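Local coordinates for L protein (CAS virus, PDB 5MV0) that probably cleaves capped host messenger RNAs as the N-terminal cap-snatching endonuclease domain of a reptarenavirus polymerase, at residues Asn8-Val13 against Tyr35-Ser40; Ile14-Ser19 against Glu155-Glu160; Asp4-Leu9 against Ser165-Ser170; Arg43-Ile48 against Thr146-Gly151. All coordinates share one frame; numbering follows the deposited sequence. Where two conformers were deposited one is given.

Contact 1 of 4, residues Asn8-Val13 against Tyr35-Ser40; sequences NLLKNV and YKLAMS
Leu-10 and Leu-37 lie alongside each other, pointing opposite ways, and the methyl CD2 of Leu-10 lies 3.8 Å from CG of Leu-37. The same methyl reaches the backbone of the second helix as well, 4.1 Å from CA of Ala-38. Beside it, Lys-11 offers only the root of its chain: its CG sits 3.5 Å from CD2 of Leu-37, the lysine stem lying nearly perpendicular to the leucine. Both leucines carry CG anti to the backbone N (chi1 179° and -177°), which sends their branches into the space between the helices. These are helices 4-20 and 34-57 of the arenavirus cap-snatching domain, part of its helical lobe, and their segments run 34° from parallel with axes 10.4 Å apart. No hydrogen bond joins the segments. Further out, Lys-11 bends away at its end so that NZ makes a salt bridge with Asp-32. Ile-168 of helix 155-170 backs Leu-10, and Leu-37 also touches Thr-7 and Ile-14 along helix 4-20.

Contact 2 of 4, residues Ile14-Ser19 against Glu155-Glu160; sequences ILEILS and ERLLFE
Leu-157 packs into the angle between Glu-16 and Ile-17: its CB and CD1 both touch Ile-17, and CD1 and CD2 lie against Glu-16. Its CB is 3.9 Å from CG1 of Ile-17, the two side chains running antiparallel where they overlap. One bond on, CG turns to Glu-16; chi1 of -64° holds it anti to the carbonyl carbon. The methyl CD1 then rests 3.7 Å from CD of Glu-16, while CD2 comes 3.5 Å from the carboxylate oxygen OE2 of Glu-16. Here the glutamate, stretched out to its carboxylate, lies squarely across the leucine. The contact joins helix 4-20 to the first turns of helix 155-170, and Leu-44 and Ile-48 of helix 34-57 also pack on Ile-17. Glu-16 is buried, but its OE1 accepts a hydrogen bond from the backbone N of Asp-32 of the fourth subunit. Apolar packing at OE2 would tend to disfavour the charge, while the N-H on OE1 would help to stabilise it.

Contact 3 of 4, residues Asp4-Leu9 against Ser165-Ser170; sequences DPDTNL and SLSILS
Asp-6 and Ser-167 point at each other across two helices running roughly antiparallel, 148° between their directions. The hydroxyl OG of Ser-167 donates to OD2 of Asp-6 over 2.5 Å, a short bond. It meets that oxygen on the syn side but 33° out of the carboxylate plane, so the hydroxyl approaches at a tilt. Ser-167 reaches over with OG anti to its own backbone N (chi1 177°), whereas the carboxylate of Asp-6 lies beside its backbone N. Next along the helix, the end of Ile-168 comes nearer to helix 4-20. Its CG1 is 4.1 Å from CB of Asp-6. Its methyl CD1 lies 3.7 Å from OG1 of Thr-7, a van der Waals contact in which the threonine stands almost perpendicular to the isoleucine. That OG1 is hydrogen-bonded to the backbone O of Met-3, one turn back. The contact ties the first turns of helix 4-20 to the last turns of helix 155-170 in the helical lobe, with Pro-34 of helix 34-57 against Thr-7. A single hydroxyl-carboxylate bond thus lies beside the packing of Ile-168 on CB of Asp-6 and on Thr-7, and the donated proton would probably favour the ionised form of Asp-6.

Contact 4 of 4, residues Arg43-Ile48 against Thr146-Gly151; sequences RLRATI and TKPRNG
The loop that leaves strand 137-145, the outermost strand on one side of the mixed sheet within this chain of a PD-(D/E)XK-clan nuclease domain, runs alongside helix 34-57 before it enters helix 155-170. Pro-148 is the residue that meets the helix most fully, packing across the stem of Arg-45 at about a right angle. Its CG lies 4.0 Å from CG of Arg-45. Farther along the arginine, NH2 of Arg-45 comes equally close, 4.0 Å, to CD of Pro-148. Arg-45 has CG anti to the backbone N (chi1 172°) and stays straight as far as NE, which carries the guanidinium past the proline ring to the water that it shares with Thr-146. Leu-158 of helix 155-170 packs against the same ring. One turn along the helix, Ile-48 uses its branch methyl CG2, 3.6 Å from the backbone O of Arg-149, and that oxygen also accepts a hydrogen bond from Asn-52. The side chain of Arg-149 leads elsewhere, to salt bridges with Glu-145 and Asp-56, and His-49 accepts from the backbone N of Arg-149. No direct hydrogen bond links the two segments; a water does so instead, accepting from NH2 of Arg-45 at 3.0 Å and donating to the backbone O of Thr-146 at 2.9 Å.

From the N terminus, helix 4-20 supplies one side of three contacts: its first turns go to contact 3, the next to contact 1, which shares Asn-8 and Leu-9 with it, and its later turns to contact 2. Contact 1 closes a short loop onto helix 34-57, whereas contacts 2 and 3 close long ones onto opposite ends of helix 155-170. Contact 2 falls within the span of contact 3. It crosses contact 1, whose segments alternate with its own. Contact 4 opens farther along helix 34-57 and lies within the spans of both 2 and 3. Val-13 on Glu-160 links contacts 1 and 2; Glu-155 on Lys-147 joins contacts 2 and 4. Together they unite three helices and the loop after strand 137-145.

Contact 1 of 4, residues Asn8-Val13 against Tyr35-Ser40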
loop_
_atom_site.group_PDB
_atom_site.type_symbol
_atom_site.label_atom_id
_atom_site.label_comp_id
_atom_site.label_asym_id
_atom_site.label_seq_id
_atom_site.Cartn_x
_atom_site.Cartn_y
_atom_site.Cartn_z
ATOM N N ASN B 8 -7.645 -7.086 -15.354
ATOM C CA ASN B 8 -7.157 -5.720 -15.158
ATOM C C ASN B 8 -7.805 -5.072 -13.947
ATOM O O ASN B 8 -7.162 -4.301 -13.215
ATOM C CB ASN B 8 -7.435 -4.875 -16.396
ATOM C CG ASN B 8 -6.518 -5.222 -17.541
ATOM O OD1 ASN B 8 -5.414 -5.734 -17.335
ATOM N ND2 ASN B 8 -6.966 -4.943 -18.761
ATOM N N LEU B 9 -9.092 -5.345 -13.745
ATOM C CA LEU B 9 -9.799 -4.775 -12.609
ATOM C C LEU B 9 -9.304 -5.374 -11.298
ATOM O O LEU B 9 -9.118 -4.659 -10.308
ATOM C CB LEU B 9 -11.301 -4.999 -12.784
ATOM C CG LEU B 9 -12.226 -4.259 -11.810
ATOM C CD1 LEU B 9 -11.970 -2.724 -11.857
ATOM C CD2 LEU B 9 -13.696 -4.578 -12.107
ATOM N N LEU B 10 -9.080 -6.688 -11.272
ATOM C CA LEU B 10 -8.602 -7.323 -10.047
ATOM C C LEU B 10 -7.210 -6.820 -9.669
ATOM O O LEU B 10 -6.906 -6.662 -8.483
ATOM C CB LEU B 10 -8.623 -8.846 -10.217
ATOM C CG LEU B 10 -8.144 -9.706 -9.041
ATOM C CD1 LEU B 10 -8.955 -9.402 -7.783
ATOM C CD2 LEU B 10 -8.264 -11.177 -9.419
ATOM N N LYS B 11 -6.352 -6.549 -10.659
ATOM C CA LYS B 11 -5.052 -5.952 -10.340
ATOM C C LYS B 11 -5.228 -4.617 -9.630
ATOM O O LYS B 11 -4.538 -4.322 -8.646
ATOM C CB LYS B 11 -4.216 -5.767 -11.609
ATOM C CG LYS B 11 -3.698 -7.073 -12.189
ATOM C CD LYS B 11 -2.592 -6.848 -13.214
ATOM C CE LYS B 11 -3.140 -6.296 -14.512
ATOM N NZ LYS B 11 -2.426 -6.908 -15.682
ATOM N N ASN B 12 -6.164 -3.805 -10.110
ATOM C CA ASN B 12 -6.419 -2.521 -9.475
ATOM C C ASN B 12 -6.948 -2.691 -8.045
ATOM O O ASN B 12 -6.520 -1.973 -7.132
ATOM C CB ASN B 12 -7.390 -1.731 -10.345
ATOM C CG ASN B 12 -7.725 -0.377 -9.757
ATOM O OD1 ASN B 12 -8.732 -0.228 -9.072
ATOM N ND2 ASN B 12 -6.880 0.615 -10.024
ATOM N N VAL B 13 -7.866 -3.644 -7.828
ATOM C CA VAL B 13 -8.345 -3.940 -6.473
ATOM C C VAL B 13 -7.175 -4.305 -5.563
ATOM O O VAL B 13 -7.031 -3.772 -4.456
ATOM C CB VAL B 13 -9.392 -5.076 -6.503
ATOM C CG1 VAL B 13 -9.684 -5.589 -5.074
ATOM C CG2 VAL B 13 -10.671 -4.639 -7.220
ATOM N N TYR B 35 -4.962 -16.713 -13.770
ATOM C CA TYR B 35 -5.160 -17.724 -12.735
ATOM C C TYR B 35 -4.250 -17.470 -11.552
ATOM O O TYR B 35 -4.663 -17.643 -10.399
ATOM C CB TYR B 35 -4.919 -19.130 -13.285
ATOM C CG TYR B 35 -6.003 -19.608 -14.222
ATOM C CD1 TYR B 35 -5.858 -20.795 -14.932
ATOM C CD2 TYR B 35 -7.175 -18.874 -14.395
ATOM C CE1 TYR B 35 -6.843 -21.236 -15.790
ATOM C CE2 TYR B 35 -8.173 -19.309 -15.252
ATOM C CZ TYR B 35 -7.998 -20.493 -15.946
ATOM O OH TYR B 35 -8.977 -20.935 -16.800
ATOM N N LYS B 36 -3.003 -17.087 -11.821
ATOM C CA LYS B 36 -2.090 -16.754 -10.742
ATOM C C LYS B 36 -2.596 -15.549 -9.965
ATOM O O LYS B 36 -2.496 -15.501 -8.733
ATOM C CB LYS B 36 -0.707 -16.486 -11.324
ATOM C CG LYS B 36 0.416 -16.630 -10.345
ATOM C CD LYS B 36 1.735 -16.737 -11.097
ATOM C CE LYS B 36 2.901 -16.846 -10.143
ATOM N NZ LYS B 36 4.147 -17.042 -10.917
ATOM N N LEU B 37 -3.129 -14.556 -10.676
ATOM C CA LEU B 37 -3.688 -13.387 -10.007
ATOM C C LEU B 37 -4.900 -13.762 -9.169
ATOM O O LEU B 37 -5.067 -13.272 -8.039
ATOM C CB LEU B 37 -4.069 -12.331 -11.042
ATOM C CG LEU B 37 -4.604 -11.018 -10.459
ATOM C CD1 LEU B 37 -3.489 -10.253 -9.757
ATOM C CD2 LEU B 37 -5.228 -10.177 -11.544
ATOM N N ALA B 38 -5.769 -14.623 -9.708
ATOM C CA ALA B 38 -6.945 -15.035 -8.947
ATOM C C ALA B 38 -6.543 -15.725 -7.653
ATOM O O ALA B 38 -7.147 -15.482 -6.600
ATOM C CB ALA B 38 -7.848 -15.956 -9.783
ATOM N N MET B 39 -5.514 -16.586 -7.702
ATOM C CA MET B 39 -5.124 -17.283 -6.477
ATOM C C MET B 39 -4.478 -16.326 -5.482
ATOM O O MET B 39 -4.669 -16.463 -4.264
ATOM C CB MET B 39 -4.192 -18.460 -6.802
ATOM C CG MET B 39 -4.851 -19.604 -7.629
ATOM S SD MET B 39 -6.584 -20.003 -7.229
ATOM C CE MET B 39 -6.427 -20.667 -5.567
ATOM N N SER B 40 -3.734 -15.334 -5.968
ATOM C CA SER B 40 -3.176 -14.334 -5.061
ATOM C C SER B 40 -4.283 -13.529 -4.382
ATOM O O SER B 40 -4.194 -13.221 -3.187
ATOM C CB SER B 40 -2.212 -13.418 -5.830
ATOM O OG SER B 40 -1.869 -12.284 -5.045
#

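Contact 2 of 4, residues Ile14-Ser19 against Glu155-Glu160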
loop_
_atom_site.group_PDB
_atom_site.type_symbol
_atom_site.label_atom_id
_atom_site.label_comp_id
_atom_site.label_asym_id
_atom_site.label_seq_id
_atom_site.Cartn_x
_atom_site.Cartn_y
_atom_site.Cartn_z
ATOM N N ILE B 14 -6.314 -5.221 -6.012
ATOM C CA ILE B 14 -5.197 -5.643 -5.167
ATOM C C ILE B 14 -4.258 -4.470 -4.900
ATOM O O ILE B 14 -3.807 -4.251 -3.763
ATOM C CB ILE B 14 -4.461 -6.831 -5.818
ATOM C CG1 ILE B 14 -5.372 -8.072 -5.855
ATOM C CG2 ILE B 14 -3.178 -7.115 -5.090
ATOM C CD1 ILE B 14 -4.716 -9.277 -6.544
ATOM N N LEU B 15 -3.962 -3.687 -5.936
ATOM C CA LEU B 15 -3.097 -2.525 -5.755
ATOM C C LEU B 15 -3.679 -1.563 -4.731
ATOM O O LEU B 15 -2.942 -1.011 -3.898
ATOM C CB LEU B 15 -2.877 -1.806 -7.091
ATOM C CG LEU B 15 -1.918 -2.491 -8.081
ATOM C CD1 LEU B 15 -2.051 -1.912 -9.492
ATOM C CD2 LEU B 15 -0.484 -2.369 -7.616
ATOM N N GLU B 16 -4.993 -1.334 -4.783
ATOM C CA GLU B 16 -5.599 -0.403 -3.836
ATOM C C GLU B 16 -5.541 -0.948 -2.417
ATOM O O GLU B 16 -5.247 -0.206 -1.469
ATOM C CB GLU B 16 -7.052 -0.095 -4.223
ATOM C CG GLU B 16 -7.671 0.967 -3.313
ATOM C CD GLU B 16 -9.053 1.437 -3.737
ATOM O OE1 GLU B 16 -9.470 2.535 -3.297
ATOM O OE2 GLU B 16 -9.729 0.713 -4.499
ATOM N N ILE B 17 -5.850 -2.236 -2.246
ATOM C CA ILE B 17 -5.786 -2.854 -0.919
ATOM C C ILE B 17 -4.389 -2.754 -0.330
ATOM O O ILE B 17 -4.218 -2.454 0.863
ATOM C CB ILE B 17 -6.241 -4.323 -0.994
ATOM C CG1 ILE B 17 -7.745 -4.383 -1.283
ATOM C CG2 ILE B 17 -5.895 -5.038 0.314
ATOM C CD1 ILE B 17 -8.241 -5.818 -1.528
ATOM N N LEU B 18 -3.369 -3.042 -1.135
ATOM C CA LEU B 18 -2.010 -2.976 -0.627
ATOM C C LEU B 18 -1.558 -1.542 -0.373
ATOM O O LEU B 18 -0.616 -1.338 0.396
ATOM C CB LEU B 18 -1.045 -3.686 -1.594
ATOM C CG LEU B 18 -1.358 -5.175 -1.860
ATOM C CD1 LEU B 18 -0.275 -5.819 -2.723
ATOM C CD2 LEU B 18 -1.561 -5.979 -0.587
ATOM N N SER B 19 -2.191 -0.554 -1.012
ATOM C CA SER B 19 -1.920 0.842 -0.665
ATOM C C SER B 19 -2.518 1.196 0.691
ATOM O O SER B 19 -1.918 1.954 1.469
ATOM C CB SER B 19 -2.480 1.766 -1.747
ATOM O OG SER B 19 -1.931 1.469 -3.034
ATOM N N GLU B 155 -15.057 -2.983 2.803
ATOM C CA GLU B 155 -15.626 -4.304 2.554
ATOM C C GLU B 155 -15.861 -4.551 1.071
ATOM O O GLU B 155 -15.788 -5.700 0.615
ATOM C CB GLU B 155 -16.940 -4.496 3.319
ATOM C CG GLU B 155 -17.378 -5.956 3.297
ATOM C CD GLU B 155 -18.710 -6.227 3.973
ATOM O OE1 GLU B 155 -19.335 -5.280 4.504
ATOM O OE2 GLU B 155 -19.127 -7.404 3.963
ATOM N N ARG B 156 -16.137 -3.495 0.300
ATOM C CA ARG B 156 -16.362 -3.690 -1.127
ATOM C C ARG B 156 -15.128 -4.281 -1.804
ATOM O O ARG B 156 -15.250 -5.074 -2.749
ATOM C CB ARG B 156 -16.751 -2.363 -1.775
ATOM C CG ARG B 156 -17.120 -2.473 -3.234
ATOM C CD ARG B 156 -18.221 -3.497 -3.428
ATOM N NE ARG B 156 -18.562 -3.687 -4.837
ATOM C CZ ARG B 156 -19.575 -3.090 -5.455
ATOM N NH1 ARG B 156 -20.363 -2.247 -4.793
ATOM N NH2 ARG B 156 -19.801 -3.344 -6.738
ATOM N N LEU B 157 -13.934 -3.909 -1.344
ATOM C CA LEU B 157 -12.724 -4.442 -1.969
ATOM C C LEU B 157 -12.507 -5.912 -1.609
ATOM O O LEU B 157 -12.076 -6.703 -2.458
ATOM C CB LEU B 157 -11.514 -3.594 -1.578
ATOM C CG LEU B 157 -11.525 -2.142 -2.071
ATOM C CD1 LEU B 157 -10.250 -1.401 -1.647
ATOM C CD2 LEU B 157 -11.703 -2.089 -3.591
ATOM N N LEU B 158 -12.796 -6.303 -0.362
ATOM C CA LEU B 158 -12.789 -7.722 -0.011
ATOM C C LEU B 158 -13.766 -8.495 -0.872
ATOM O O LEU B 158 -13.487 -9.633 -1.279
ATOM C CB LEU B 158 -13.155 -7.928 1.459
ATOM C CG LEU B 158 -12.080 -7.937 2.545
ATOM C CD1 LEU B 158 -11.084 -9.104 2.359
ATOM C CD2 LEU B 158 -11.371 -6.613 2.572
ATOM N N PHE B 159 -14.947 -7.918 -1.102
ATOM C CA PHE B 159 -15.928 -8.541 -1.980
ATOM C C PHE B 159 -15.377 -8.710 -3.391
ATOM O O PHE B 159 -15.538 -9.767 -4.008
ATOM C CB PHE B 159 -17.218 -7.714 -2.023
ATOM C CG PHE B 159 -18.130 -8.126 -3.145
ATOM C CD1 PHE B 159 -18.882 -9.295 -3.040
ATOM C CD2 PHE B 159 -18.184 -7.397 -4.329
ATOM C CE1 PHE B 159 -19.696 -9.713 -4.091
ATOM C CE2 PHE B 159 -18.993 -7.812 -5.383
ATOM C CZ PHE B 159 -19.758 -8.960 -5.263
ATOM N N GLU B 160 -14.753 -7.658 -3.934
ATOM C CA GLU B 160 -14.257 -7.730 -5.310
ATOM C C GLU B 160 -13.152 -8.767 -5.467
ATOM O O GLU B 160 -13.033 -9.379 -6.537
ATOM C CB GLU B 160 -13.757 -6.357 -5.771
ATOM C CG GLU B 160 -14.860 -5.331 -5.914
ATOM C CD GLU B 160 -15.871 -5.696 -6.994
ATOM O OE1 GLU B 160 -15.485 -6.341 -7.987
ATOM O OE2 GLU B 160 -17.061 -5.351 -6.844
#

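Contact 3 of 4, residues Asp4-Leu9 against Ser165-Ser170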
loop_
_atom_site.group_PDB
_atom_site.type_symbol
_atom_site.label_atom_id
_atom_site.label_comp_id
_atom_site.label_asym_id
_atom_site.label_seq_id
_atom_site.Cartn_x
_atom_site.Cartn_y
_atom_site.Cartn_z
ATOM N N ASP B 4 -9.365 -10.567 -19.757
ATOM C CA ASP B 4 -8.597 -9.336 -19.565
ATOM C C ASP B 4 -9.337 -8.281 -18.753
ATOM O O ASP B 4 -8.742 -7.750 -17.800
ATOM C CB ASP B 4 -8.163 -8.766 -20.923
ATOM C CG ASP B 4 -6.983 -9.506 -21.520
ATOM O OD1 ASP B 4 -6.306 -8.935 -22.400
ATOM O OD2 ASP B 4 -6.735 -10.659 -21.109
ATOM N N PRO B 5 -10.586 -7.908 -19.067
ATOM C CA PRO B 5 -11.258 -6.894 -18.232
ATOM C C PRO B 5 -11.302 -7.258 -16.752
ATOM O O PRO B 5 -10.950 -6.425 -15.907
ATOM C CB PRO B 5 -12.658 -6.808 -18.855
ATOM C CG PRO B 5 -12.475 -7.259 -20.251
ATOM C CD PRO B 5 -11.445 -8.336 -20.187
ATOM N N ASP B 6 -11.719 -8.480 -16.411
ATOM C CA ASP B 6 -11.727 -8.880 -15.005
ATOM C C ASP B 6 -10.322 -8.869 -14.420
ATOM O O ASP B 6 -10.119 -8.444 -13.276
ATOM C CB ASP B 6 -12.338 -10.271 -14.843
ATOM C CG ASP B 6 -13.857 -10.273 -14.974
ATOM O OD1 ASP B 6 -14.480 -9.189 -14.929
ATOM O OD2 ASP B 6 -14.426 -11.380 -15.117
ATOM N N THR B 7 -9.341 -9.360 -15.181
ATOM C CA THR B 7 -7.973 -9.415 -14.672
ATOM C C THR B 7 -7.411 -8.017 -14.426
ATOM O O THR B 7 -6.764 -7.773 -13.401
ATOM C CB THR B 7 -7.080 -10.194 -15.643
ATOM O OG1 THR B 7 -7.556 -11.545 -15.739
ATOM C CG2 THR B 7 -5.644 -10.215 -15.147
ATOM N N ASN B 8 -7.645 -7.086 -15.354
ATOM C CA ASN B 8 -7.157 -5.720 -15.158
ATOM C C ASN B 8 -7.805 -5.072 -13.947
ATOM O O ASN B 8 -7.162 -4.301 -13.215
ATOM C CB ASN B 8 -7.435 -4.875 -16.396
ATOM C CG ASN B 8 -6.518 -5.222 -17.541
ATOM O OD1 ASN B 8 -5.414 -5.734 -17.335
ATOM N ND2 ASN B 8 -6.966 -4.943 -18.761
ATOM N N LEU B 9 -9.092 -5.345 -13.745
ATOM C CA LEU B 9 -9.799 -4.775 -12.609
ATOM C C LEU B 9 -9.304 -5.374 -11.298
ATOM O O LEU B 9 -9.118 -4.659 -10.308
ATOM C CB LEU B 9 -11.301 -4.999 -12.784
ATOM C CG LEU B 9 -12.226 -4.259 -11.810
ATOM C CD1 LEU B 9 -11.970 -2.724 -11.857
ATOM C CD2 LEU B 9 -13.696 -4.578 -12.107
ATOM N N SER B 165 -12.030 -12.992 -8.644
ATOM C CA SER B 165 -11.276 -14.237 -8.732
ATOM C C SER B 165 -12.175 -15.393 -9.171
ATOM O O SER B 165 -11.762 -16.215 -10.001
ATOM C CB SER B 165 -10.589 -14.546 -7.400
ATOM O OG SER B 165 -11.521 -14.908 -6.404
ATOM N N LEU B 166 -13.408 -15.461 -8.646
ATOM C CA LEU B 166 -14.335 -16.521 -9.059
ATOM C C LEU B 166 -14.744 -16.378 -10.519
ATOM O O LEU B 166 -14.893 -17.380 -11.229
ATOM C CB LEU B 166 -15.583 -16.527 -8.177
ATOM C CG LEU B 166 -15.392 -17.176 -6.809
ATOM C CD1 LEU B 166 -16.650 -17.012 -5.965
ATOM C CD2 LEU B 166 -15.011 -18.653 -6.947
ATOM N N SER B 167 -14.954 -15.148 -10.978
ATOM C CA SER B 167 -15.266 -14.928 -12.382
ATOM C C SER B 167 -14.141 -15.425 -13.287
ATOM O O SER B 167 -14.390 -16.097 -14.297
ATOM C CB SER B 167 -15.539 -13.447 -12.617
ATOM O OG SER B 167 -15.778 -13.219 -13.985
ATOM N N ILE B 168 -12.894 -15.095 -12.944
ATOM C CA ILE B 168 -11.739 -15.604 -13.685
ATOM C C ILE B 168 -11.713 -17.128 -13.664
ATOM O O ILE B 168 -11.618 -17.781 -14.711
ATOM C CB ILE B 168 -10.441 -15.016 -13.110
ATOM C CG1 ILE B 168 -10.300 -13.551 -13.529
ATOM C CG2 ILE B 168 -9.230 -15.835 -13.538
ATOM C CD1 ILE B 168 -9.272 -12.791 -12.719
ATOM N N LEU B 169 -11.789 -17.718 -12.469
ATOM C CA LEU B 169 -11.673 -19.169 -12.329
ATOM C C LEU B 169 -12.848 -19.919 -12.955
ATOM O O LEU B 169 -12.702 -21.100 -13.290
ATOM C CB LEU B 169 -11.554 -19.539 -10.849
ATOM C CG LEU B 169 -10.320 -19.012 -10.087
ATOM C CD1 LEU B 169 -10.498 -19.153 -8.577
ATOM C CD2 LEU B 169 -9.034 -19.715 -10.529
ATOM N N SER B 170 -14.001 -19.267 -13.121
ATOM C CA SER B 170 -15.192 -19.929 -13.651
ATOM C C SER B 170 -15.246 -19.965 -15.171
ATOM O O SER B 170 -16.122 -20.637 -15.723
ATOM C CB SER B 170 -16.453 -19.235 -13.133
ATOM O OG SER B 170 -16.570 -19.462 -11.745
#

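Contact 4 of 4, residues Arg43-Ile48 against Thr146-Gly151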
loop_
_atom_site.group_PDB
_atom_site.type_symbol
_atom_site.label_atom_id
_atom_site.label_comp_id
_atom_site.label_asym_id
_atom_site.label_seq_id
_atom_site.Cartn_x
_atom_site.Cartn_y
_atom_site.Cartn_z
ATOM N N ARG B 43 -5.779 -15.749 -1.751
ATOM C CA ARG B 43 -4.824 -15.732 -0.505
ATOM C C ARG B 43 -4.822 -14.350 0.316
ATOM O O ARG B 43 -4.912 -14.252 1.549
ATOM C CB ARG B 43 -3.392 -16.043 -0.940
ATOM C CG ARG B 43 -2.411 -16.087 0.234
ATOM C CD ARG B 43 -1.088 -15.435 -0.130
ATOM N NE ARG B 43 -1.338 -14.404 -1.118
ATOM C CZ ARG B 43 -1.640 -13.144 -0.838
ATOM N NH1 ARG B 43 -1.692 -12.718 0.439
ATOM N NH2 ARG B 43 -1.875 -12.324 -1.848
ATOM N N LEU B 44 -4.941 -13.294 -0.482
ATOM C CA LEU B 44 -4.990 -11.984 0.171
ATOM C C LEU B 44 -6.245 -11.835 1.025
ATOM O O LEU B 44 -6.200 -11.285 2.134
ATOM C CB LEU B 44 -4.919 -10.886 -0.887
ATOM C CG LEU B 44 -4.849 -9.431 -0.392
ATOM C CD1 LEU B 44 -3.608 -9.215 0.479
ATOM C CD2 LEU B 44 -4.905 -8.438 -1.576
ATOM N N ARG B 45 -7.377 -12.319 0.527
ATOM C CA ARG B 45 -8.600 -12.289 1.325
ATOM C C ARG B 45 -8.394 -12.966 2.682
ATOM O O ARG B 45 -8.759 -12.414 3.735
ATOM C CB ARG B 45 -9.715 -12.953 0.525
ATOM C CG ARG B 45 -11.009 -13.195 1.239
ATOM C CD ARG B 45 -12.036 -13.687 0.214
ATOM N NE ARG B 45 -13.314 -13.985 0.837
ATOM C CZ ARG B 45 -13.629 -15.165 1.358
ATOM N NH1 ARG B 45 -12.756 -16.169 1.325
ATOM N NH2 ARG B 45 -14.814 -15.341 1.917
ATOM N N ALA B 46 -7.783 -14.156 2.674
ATOM C CA ALA B 46 -7.516 -14.873 3.917
ATOM C C ALA B 46 -6.492 -14.141 4.775
ATOM O O ALA B 46 -6.611 -14.125 6.007
ATOM C CB ALA B 46 -7.037 -16.297 3.611
ATOM N N THR B 47 -5.473 -13.540 4.147
ATOM C CA THR B 47 -4.427 -12.846 4.906
ATOM C C THR B 47 -4.964 -11.581 5.574
ATOM O O THR B 47 -4.537 -11.230 6.683
ATOM C CB THR B 47 -3.245 -12.498 3.991
ATOM O OG1 THR B 47 -2.690 -13.698 3.445
ATOM C CG2 THR B 47 -2.167 -11.806 4.765
ATOM N N ILE B 48 -5.868 -10.863 4.900
ATOM C CA ILE B 48 -6.515 -9.700 5.511
ATOM C C ILE B 48 -7.272 -10.112 6.778
ATOM O O ILE B 48 -7.178 -9.464 7.835
ATOM C CB ILE B 48 -7.440 -9.013 4.485
ATOM C CG1 ILE B 48 -6.603 -8.436 3.323
ATOM C CG2 ILE B 48 -8.290 -7.931 5.147
ATOM C CD1 ILE B 48 -7.436 -7.953 2.126
ATOM N N THR B 146 -17.913 -16.029 9.043
ATOM C CA THR B 146 -18.555 -16.039 7.750
ATOM C C THR B 146 -17.897 -15.220 6.695
ATOM O O THR B 146 -17.848 -15.606 5.594
ATOM C CB THR B 146 -20.038 -15.590 7.798
ATOM O OG1 THR B 146 -20.697 -16.241 8.857
ATOM C CG2 THR B 146 -20.679 -16.007 6.658
ATOM N N LYS B 147 -17.414 -14.071 7.091
ATOM C CA LYS B 147 -16.783 -13.108 6.201
ATOM C C LYS B 147 -15.453 -12.679 6.797
ATOM O O LYS B 147 -15.284 -12.694 8.019
ATOM C CB LYS B 147 -17.667 -11.864 5.991
ATOM C CG LYS B 147 -18.910 -12.109 5.136
ATOM C CD LYS B 147 -19.738 -10.837 5.012
ATOM C CE LYS B 147 -21.161 -11.120 4.536
ATOM N NZ LYS B 147 -21.243 -11.591 3.131
ATOM N N PRO B 148 -14.496 -12.284 5.966
ATOM C CA PRO B 148 -13.210 -11.843 6.512
ATOM C C PRO B 148 -13.386 -10.533 7.258
ATOM O O PRO B 148 -14.177 -9.676 6.863
ATOM C CB PRO B 148 -12.324 -11.682 5.272
ATOM C CG PRO B 148 -13.269 -11.510 4.141
ATOM C CD PRO B 148 -14.526 -12.244 4.495
ATOM N N ARG B 149 -12.683 -10.410 8.376
ATOM C CA ARG B 149 -12.605 -9.128 9.063
ATOM C C ARG B 149 -11.841 -8.148 8.183
ATOM O O ARG B 149 -10.703 -8.416 7.788
ATOM C CB ARG B 149 -11.913 -9.299 10.408
ATOM C CG ARG B 149 -12.700 -10.179 11.380
ATOM C CD ARG B 149 -12.264 -9.941 12.823
ATOM N NE ARG B 149 -12.825 -10.950 13.719
ATOM C CZ ARG B 149 -12.543 -11.049 15.019
ATOM N NH1 ARG B 149 -11.717 -10.188 15.595
ATOM N NH2 ARG B 149 -13.102 -12.008 15.746
ATOM N N ASN B 150 -12.456 -7.021 7.856
ATOM C CA ASN B 150 -11.826 -6.145 6.877
ATOM C C ASN B 150 -10.989 -5.029 7.498
ATOM O O ASN B 150 -10.110 -4.490 6.814
ATOM C CB ASN B 150 -12.891 -5.576 5.934
ATOM C CG ASN B 150 -13.952 -4.788 6.661
ATOM O OD1 ASN B 150 -14.740 -5.343 7.423
ATOM N ND2 ASN B 150 -14.020 -3.494 6.380
ATOM N N GLY B 151 -11.191 -4.704 8.778
ATOM C CA GLY B 151 -10.361 -3.677 9.398
ATOM C C GLY B 151 -10.435 -2.365 8.630
ATOM O O GLY B 151 -11.518 -1.860 8.339
HETATM O O HOH W 1 -16.112 -17.173 3.918
#